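Local coordinates for protein muconate lactonizing enzyme (Corynebacterium glutamicum, PDB 3I4K) that belongs to the muconate lactonizing enzyme group of the enolase superfamily and binds a magnesium ion in its barrel domain, at residues P125-L130 and F317-K322; T141-V146 and K169-A174; L224-T229 and S247-E252. All blocks are in the same frame, centred on the assembly; numbering follows the deposited sequence.

Contact 1. Residues P125-L130 and F317-K322; sequences PVRDLL and FAASTK
S320 tucks OG over its own backbone, flanked by N and C (chi1 63°), while L130 places CG beside its own backbone N (chi1 -54°); the hydroxyl thereby lies alongside the leucine, with S320 OG 3.4 Å from L130 CB and 4.0 Å from L130 CD1. The leucine methyl continues past the serine to the backbone of F317, where L130 CD1 approaches F317 CA at 4.3 Å. One turn back along the first segment, R127 runs extended from CG to NE, and its CD rests on the methyl of A319 (R127 CD to A319 CB 4.0 Å). The contact is buried and mostly apolar. Within 317-322, S320 OG bonds to Q316 O, and T321 OG1 donates to F317 O at 2.8 Å, approaching from the face of that carbonyl opposite S320 N. T321 OG1 also sits over the centre of the F317 ring and is hydrogen-bonded to K286 of helix 282-294. On its far side the 125-130 loop carries D128 and L129 against the second subunit. The contact thus seats the loop that follows helix 104-121 on helix 308-320 of the barrel, the two-domain packing of the enolase fold.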
# COMPACT_ATOMS: atom_id res chain seq x y z
N PRO A 125 19.18 1.60 1.04
CA PRO A 125 18.65 0.39 1.66
C PRO A 125 17.37 0.02 0.89
O PRO A 125 16.82 0.87 0.18
CB PRO A 125 18.31 0.84 3.08
CG PRO A 125 19.19 2.04 3.30
CD PRO A 125 19.15 2.73 1.98
N VAL A 126 16.91 -1.21 1.02
CA VAL A 126 15.68 -1.60 0.32
C VAL A 126 14.48 -0.83 0.88
O VAL A 126 13.52 -0.55 0.15
CB VAL A 126 15.43 -3.11 0.45
CG1 VAL A 126 13.94 -3.41 0.32
CG2 VAL A 126 16.20 -3.86 -0.63
N ARG A 127 14.52 -0.48 2.16
CA ARG A 127 13.43 0.25 2.81
C ARG A 127 13.19 1.65 2.24
O ARG A 127 12.10 2.20 2.37
CB ARG A 127 13.68 0.37 4.31
CG ARG A 127 14.96 1.11 4.63
CD ARG A 127 15.15 1.27 6.12
NE ARG A 127 16.36 2.02 6.41
CZ ARG A 127 17.59 1.51 6.29
NH1 ARG A 127 17.75 0.26 5.89
NH2 ARG A 127 18.64 2.27 6.56
N ASP A 128 14.21 2.24 1.64
CA ASP A 128 14.06 3.57 1.07
C ASP A 128 13.24 3.50 -0.23
O ASP A 128 12.94 4.53 -0.83
CB ASP A 128 15.41 4.22 0.81
CG ASP A 128 16.10 4.68 2.08
OD1 ASP A 128 15.47 4.66 3.16
OD2 ASP A 128 17.27 5.08 1.99
N LEU A 129 12.90 2.29 -0.66
CA LEU A 129 12.08 2.15 -1.85
C LEU A 129 10.67 1.83 -1.36
O LEU A 129 9.72 1.74 -2.14
CB LEU A 129 12.58 1.00 -2.73
CG LEU A 129 13.97 1.10 -3.35
CD1 LEU A 129 14.18 -0.05 -4.32
CD2 LEU A 129 14.11 2.42 -4.08
N LEU A 130 10.56 1.69 -0.04
CA LEU A 130 9.30 1.34 0.62
C LEU A 130 8.76 2.40 1.58
O LEU A 130 7.96 2.08 2.46
CB LEU A 130 9.46 0.02 1.38
CG LEU A 130 9.99 -1.16 0.56
CD1 LEU A 130 10.29 -2.32 1.49
CD2 LEU A 130 8.97 -1.57 -0.50
N PHE A 317 11.08 -4.35 5.46
CA PHE A 317 9.65 -4.09 5.36
C PHE A 317 9.17 -3.56 6.70
O PHE A 317 8.51 -2.54 6.77
CB PHE A 317 8.87 -5.35 4.97
CG PHE A 317 7.38 -5.12 4.85
CD1 PHE A 317 6.53 -5.41 5.91
CD2 PHE A 317 6.85 -4.53 3.70
CE1 PHE A 317 5.16 -5.11 5.84
CE2 PHE A 317 5.49 -4.22 3.61
CZ PHE A 317 4.64 -4.52 4.69
N ALA A 318 9.52 -4.26 7.77
CA ALA A 318 9.12 -3.84 9.10
C ALA A 318 9.68 -2.45 9.44
O ALA A 318 9.04 -1.67 10.15
CB ALA A 318 9.59 -4.84 10.13
N ALA A 319 10.87 -2.15 8.92
CA ALA A 319 11.50 -0.86 9.19
C ALA A 319 10.72 0.30 8.59
O ALA A 319 10.73 1.41 9.13
CB ALA A 319 12.92 -0.85 8.66
N SER A 320 10.02 0.04 7.49
CA SER A 320 9.27 1.07 6.79
C SER A 320 7.76 0.97 6.91
O SER A 320 7.03 1.79 6.35
CB SER A 320 9.64 1.02 5.31
OG SER A 320 9.24 -0.22 4.75
N THR A 321 7.27 -0.01 7.66
CA THR A 321 5.83 -0.20 7.79
C THR A 321 5.32 0.01 9.22
O THR A 321 5.47 -0.84 10.08
CB THR A 321 5.45 -1.59 7.30
OG1 THR A 321 5.92 -1.75 5.94
CG2 THR A 321 3.94 -1.78 7.33
N LYS A 322 4.69 1.15 9.44
CA LYS A 322 4.16 1.50 10.75
C LYS A 322 3.10 0.51 11.23
O LYS A 322 2.97 0.25 12.43
CB LYS A 322 3.57 2.91 10.70
CG LYS A 322 3.65 3.69 11.99
CD LYS A 322 2.69 3.19 13.02
CE LYS A 322 2.82 4.01 14.30
NZ LYS A 322 4.19 3.93 14.85

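Contact 2. Residues T141-V146 and K169-A174. With ACY (acetic acid), chain I.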
# COMPACT_ATOMS: atom_id res chain seq x y z
N THR A 141 9.75 -12.39 18.68
CA THR A 141 9.11 -13.46 19.43
C THR A 141 9.85 -14.73 19.02
O THR A 141 10.11 -14.94 17.83
CB THR A 141 7.61 -13.62 19.02
OG1 THR A 141 6.89 -12.42 19.34
CG2 THR A 141 6.98 -14.80 19.76
N TRP A 142 10.21 -15.56 19.99
CA TRP A 142 10.93 -16.80 19.69
C TRP A 142 9.94 -17.96 19.62
O TRP A 142 9.16 -18.18 20.54
CB TRP A 142 12.01 -17.08 20.75
CG TRP A 142 12.77 -18.37 20.54
CD1 TRP A 142 12.60 -19.55 21.22
CD2 TRP A 142 13.79 -18.63 19.55
NE1 TRP A 142 13.44 -20.52 20.71
CE2 TRP A 142 14.17 -19.99 19.69
CE3 TRP A 142 14.40 -17.85 18.55
CZ2 TRP A 142 15.15 -20.58 18.87
CZ3 TRP A 142 15.37 -18.44 17.73
CH2 TRP A 142 15.74 -19.80 17.90
N ALA A 143 9.97 -18.68 18.50
CA ALA A 143 9.07 -19.82 18.30
C ALA A 143 9.78 -21.15 18.55
O ALA A 143 10.90 -21.38 18.07
CB ALA A 143 8.50 -19.79 16.89
N LEU A 144 9.13 -22.02 19.30
CA LEU A 144 9.68 -23.34 19.56
C LEU A 144 8.89 -24.34 18.74
O LEU A 144 7.66 -24.28 18.70
CB LEU A 144 9.54 -23.71 21.05
CG LEU A 144 10.34 -22.96 22.11
CD1 LEU A 144 9.67 -21.62 22.42
CD2 LEU A 144 10.41 -23.82 23.37
N GLY A 145 9.59 -25.25 18.07
CA GLY A 145 8.89 -26.28 17.32
C GLY A 145 8.26 -27.17 18.37
O GLY A 145 8.42 -26.89 19.57
N VAL A 146 7.54 -28.22 17.98
CA VAL A 146 6.93 -29.09 18.96
C VAL A 146 8.04 -29.77 19.76
O VAL A 146 8.91 -30.43 19.20
CB VAL A 146 6.00 -30.14 18.29
CG1 VAL A 146 6.76 -30.89 17.21
CG2 VAL A 146 5.45 -31.11 19.34
N LYS A 169 6.44 -18.32 21.14
CA LYS A 169 5.39 -18.97 20.36
C LYS A 169 5.64 -20.48 20.37
O LYS A 169 6.73 -20.95 20.00
CB LYS A 169 5.42 -18.43 18.94
CG LYS A 169 4.56 -19.15 17.93
CD LYS A 169 4.79 -18.52 16.56
CE LYS A 169 4.34 -19.41 15.44
NZ LYS A 169 4.44 -18.69 14.15
N LEU A 170 4.63 -21.24 20.80
CA LEU A 170 4.72 -22.70 20.89
C LEU A 170 3.91 -23.41 19.79
O LEU A 170 2.68 -23.34 19.77
CB LEU A 170 4.20 -23.18 22.25
CG LEU A 170 4.89 -22.60 23.48
CD1 LEU A 170 4.07 -22.89 24.72
CD2 LEU A 170 6.27 -23.20 23.59
N LYS A 171 4.61 -24.11 18.90
CA LYS A 171 3.93 -24.83 17.83
C LYS A 171 3.23 -26.04 18.46
O LYS A 171 3.71 -26.61 19.43
CB LYS A 171 4.95 -25.29 16.77
CG LYS A 171 5.47 -24.15 15.87
CD LYS A 171 6.68 -24.59 15.03
CE LYS A 171 7.01 -23.61 13.89
NZ LYS A 171 7.41 -22.22 14.29
N MSE A 172 2.07 -26.41 17.91
CA MSE A 172 1.29 -27.54 18.39
C MSE A 172 0.72 -28.27 17.19
O MSE A 172 0.97 -27.89 16.05
CB MSE A 172 0.11 -27.07 19.24
CG MSE A 172 0.43 -26.15 20.39
SE MSE A 172 -1.22 -25.65 21.32
CE MSE A 172 -1.59 -27.35 22.22
N GLY A 173 -0.06 -29.31 17.44
CA GLY A 173 -0.67 -30.03 16.33
C GLY A 173 -0.21 -31.45 16.11
O GLY A 173 -0.76 -32.15 15.27
N ALA A 174 0.81 -31.86 16.86
CA ALA A 174 1.33 -33.22 16.74
C ALA A 174 0.71 -34.12 17.80
O ALA A 174 0.65 -33.76 18.98
CB ALA A 174 2.86 -33.22 16.88
C ACY I . 4.40 -20.49 10.59
O ACY I . 3.43 -21.13 10.23
OXT ACY I . 4.25 -19.45 11.41
CH3 ACY I . 5.79 -20.86 10.12
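K169 NZ, at the end of a side chain whose stem packs on A143, is gripped by several oxygens at once. It donates to OXT of a bound acetic acid at 2.8 Å and forms salt bridges with E226 and E329, with a weaker bond to D200, and it lies about 4 Å from the magnesium ion. The chain reaches this point fully stretched, with CG opposite the backbone N (chi1 170°), passing along the methyl of A143 on the way (K169 CD to A143 CB 3.9 Å). The same methyl meets a second lysine: K171 lays its CD over G145 CA at 3.6 Å, then kinks at its last torsion (chi4 63°) so that K171 NZ comes back to A143 CB at 3.7 Å. Three backbone bonds hold the strands parallel. L144 N to K169 O is the shortest at 2.7 Å; K169 N binds W142 O, and K171 N closes the ladder on L144 O. On the reverse face L144 and L170 lie side by side, their methyls touching (L144 CD1 to L170 CD2 3.9 Å). Farther on, V146 CG2 meets A174 CB. K169 and A143 thus face the inside of the barrel, whereas L144 packs against helix 149-163, the crossover that links these two neighbouring strands, and L170 against L187 of helix 177-189; strand 196-200 continues the sheet beyond L170.

Contact 3. Residues L224-T229 and S247-E252. With MG (magnesium ion), chain J.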
# COMPACT_ATOMS: atom_id res chain seq x y z
N LEU A 224 -2.50 -15.75 22.72
CA LEU A 224 -2.76 -15.66 21.30
C LEU A 224 -2.83 -17.01 20.63
O LEU A 224 -1.92 -17.83 20.76
CB LEU A 224 -1.66 -14.80 20.65
CG LEU A 224 -1.80 -14.49 19.15
CD1 LEU A 224 -2.82 -13.39 18.96
CD2 LEU A 224 -0.47 -14.04 18.58
N PHE A 225 -3.91 -17.24 19.90
CA PHE A 225 -4.07 -18.49 19.18
C PHE A 225 -3.87 -18.26 17.69
O PHE A 225 -4.76 -17.75 17.00
CB PHE A 225 -5.46 -19.09 19.42
CG PHE A 225 -5.82 -19.29 20.86
CD1 PHE A 225 -4.88 -19.76 21.77
CD2 PHE A 225 -7.12 -19.05 21.31
CE1 PHE A 225 -5.23 -19.99 23.11
CE2 PHE A 225 -7.48 -19.28 22.62
CZ PHE A 225 -6.53 -19.75 23.54
N GLU A 226 -2.69 -18.63 17.19
CA GLU A 226 -2.39 -18.49 15.76
C GLU A 226 -2.95 -19.68 14.99
O GLU A 226 -2.76 -20.84 15.40
CB GLU A 226 -0.89 -18.38 15.53
CG GLU A 226 -0.48 -18.38 14.05
CD GLU A 226 1.00 -18.10 13.83
OE1 GLU A 226 1.73 -17.92 14.83
OE2 GLU A 226 1.44 -18.05 12.66
N GLN A 227 -3.63 -19.39 13.88
CA GLN A 227 -4.24 -20.37 12.98
C GLN A 227 -4.41 -21.78 13.57
O GLN A 227 -3.80 -22.74 13.10
CB GLN A 227 -3.42 -20.47 11.69
CG GLN A 227 -4.20 -21.03 10.51
CD GLN A 227 -5.18 -20.01 9.91
OE1 GLN A 227 -4.82 -18.85 9.67
NE2 GLN A 227 -6.41 -20.45 9.66
N PRO A 228 -5.27 -21.92 14.59
CA PRO A 228 -5.47 -23.24 15.19
C PRO A 228 -6.25 -24.19 14.29
O PRO A 228 -6.12 -25.41 14.40
CB PRO A 228 -6.26 -22.92 16.45
CG PRO A 228 -7.11 -21.75 16.00
CD PRO A 228 -6.10 -20.90 15.26
N THR A 229 -7.02 -23.61 13.38
CA THR A 229 -7.89 -24.36 12.49
C THR A 229 -7.72 -24.06 10.99
O THR A 229 -7.01 -23.13 10.61
CB THR A 229 -9.33 -24.10 12.92
OG1 THR A 229 -9.52 -22.68 13.03
CG2 THR A 229 -9.61 -24.73 14.27
N SER A 247 -7.36 -13.35 21.65
CA SER A 247 -7.10 -13.00 20.26
C SER A 247 -6.63 -14.18 19.46
O SER A 247 -6.03 -15.13 19.98
CB SER A 247 -6.03 -11.90 20.17
OG SER A 247 -6.45 -10.75 20.85
N VAL A 248 -6.88 -14.07 18.16
CA VAL A 248 -6.49 -15.07 17.18
C VAL A 248 -5.62 -14.34 16.16
O VAL A 248 -5.81 -13.16 15.90
CB VAL A 248 -7.74 -15.64 16.48
CG1 VAL A 248 -7.36 -16.20 15.11
CG2 VAL A 248 -8.38 -16.71 17.35
N MSE A 249 -4.64 -15.05 15.61
CA MSE A 249 -3.78 -14.48 14.57
C MSE A 249 -3.95 -15.35 13.33
O MSE A 249 -3.81 -16.57 13.40
CB MSE A 249 -2.30 -14.45 15.01
CG MSE A 249 -1.34 -14.06 13.87
SE MSE A 249 0.33 -13.24 14.45
CE MSE A 249 1.28 -14.87 14.97
N ALA A 250 -4.27 -14.72 12.21
CA ALA A 250 -4.47 -15.45 10.96
C ALA A 250 -3.15 -15.57 10.24
O ALA A 250 -2.40 -14.60 10.13
CB ALA A 250 -5.50 -14.72 10.07
N ASP A 251 -2.85 -16.78 9.76
CA ASP A 251 -1.62 -17.03 9.03
C ASP A 251 -1.97 -17.69 7.70
O ASP A 251 -2.02 -17.01 6.68
CB ASP A 251 -0.69 -17.94 9.84
CG ASP A 251 0.71 -18.05 9.24
OD1 ASP A 251 0.92 -17.53 8.12
OD2 ASP A 251 1.58 -18.67 9.89
N GLU A 252 -2.25 -18.99 7.68
CA GLU A 252 -2.59 -19.62 6.41
C GLU A 252 -3.87 -19.05 5.81
O GLU A 252 -4.09 -19.17 4.61
CB GLU A 252 -2.69 -21.15 6.51
CG GLU A 252 -2.72 -21.75 7.90
CD GLU A 252 -1.36 -21.81 8.58
OE1 GLU A 252 -0.65 -22.83 8.48
OE2 GLU A 252 -1.01 -20.82 9.24
MG MG J . 2.04 -19.77 11.52
O HOH W 1 0.20 -20.74 11.33
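S247 starts the pairing by setting its CB against a methyl of L224 (S247 CB to L224 CD1 3.7 Å), while S247 O accepts F225 N at 3.0 Å; its hydroxyl turns to D270. V248 lies on the other face beside F225, its CA-H directed at F225 O, and I240 of helix 234-244 touches both side chains. M249 N binds that same carbonyl, F225 O, at 3.0 Å, and M249 O takes Q227 N. The selenomethionine flanks L224 (M249 CB to L224 CD2 4.0 Å), and the bend at its last torsion (chi3 80°) carries CE beside the E226 carboxylate, whose OE1 is held by K169. Strand 224-226, helix 234-244 and strand 247-250 form one beta-alpha-beta unit of the barrel, and the metal ligands stand just where the two strands end. After A250, D251 N donates to Q227 OE1 at 2.9 Å, in the carbonyl plane, while Q227 NE2 is fixed by T229 O and S253 OG. D251 OD2 binds magnesium at 2.0 Å, and E226 OE2 does so at 2.2 Å, the two carboxylate planes 40° apart; D200 supplies a third protein ligand. D251 OD1 forms a salt bridge with K278, and D251 OD2 is also hydrogen-bonded to K275. The side chain of E252, which follows, is doubtfully placed against Q227.

From the N terminus, the chain builds the antiparallel sheet and helices 66-81, 89-99 and 104-121 before reaching 125-130, the first half of contact 1. The partner, 317-322, comes only after nearly the whole barrel, so contact 1 closes a loop of 186 residues that contains both other contacts. Within it, contact 2 closes first, round helix 149-163, and contact 3 later, round helix 234-244; they follow one another in series on the same sheet. Their centres are about 13 Å apart, and the salt bridge from K169 to E226 joins them beside the magnesium ion. The centre of contact 1 is about 28 Å and about 26 Å from the centres of contacts 2 and 3, at the junction with the N-terminal domain.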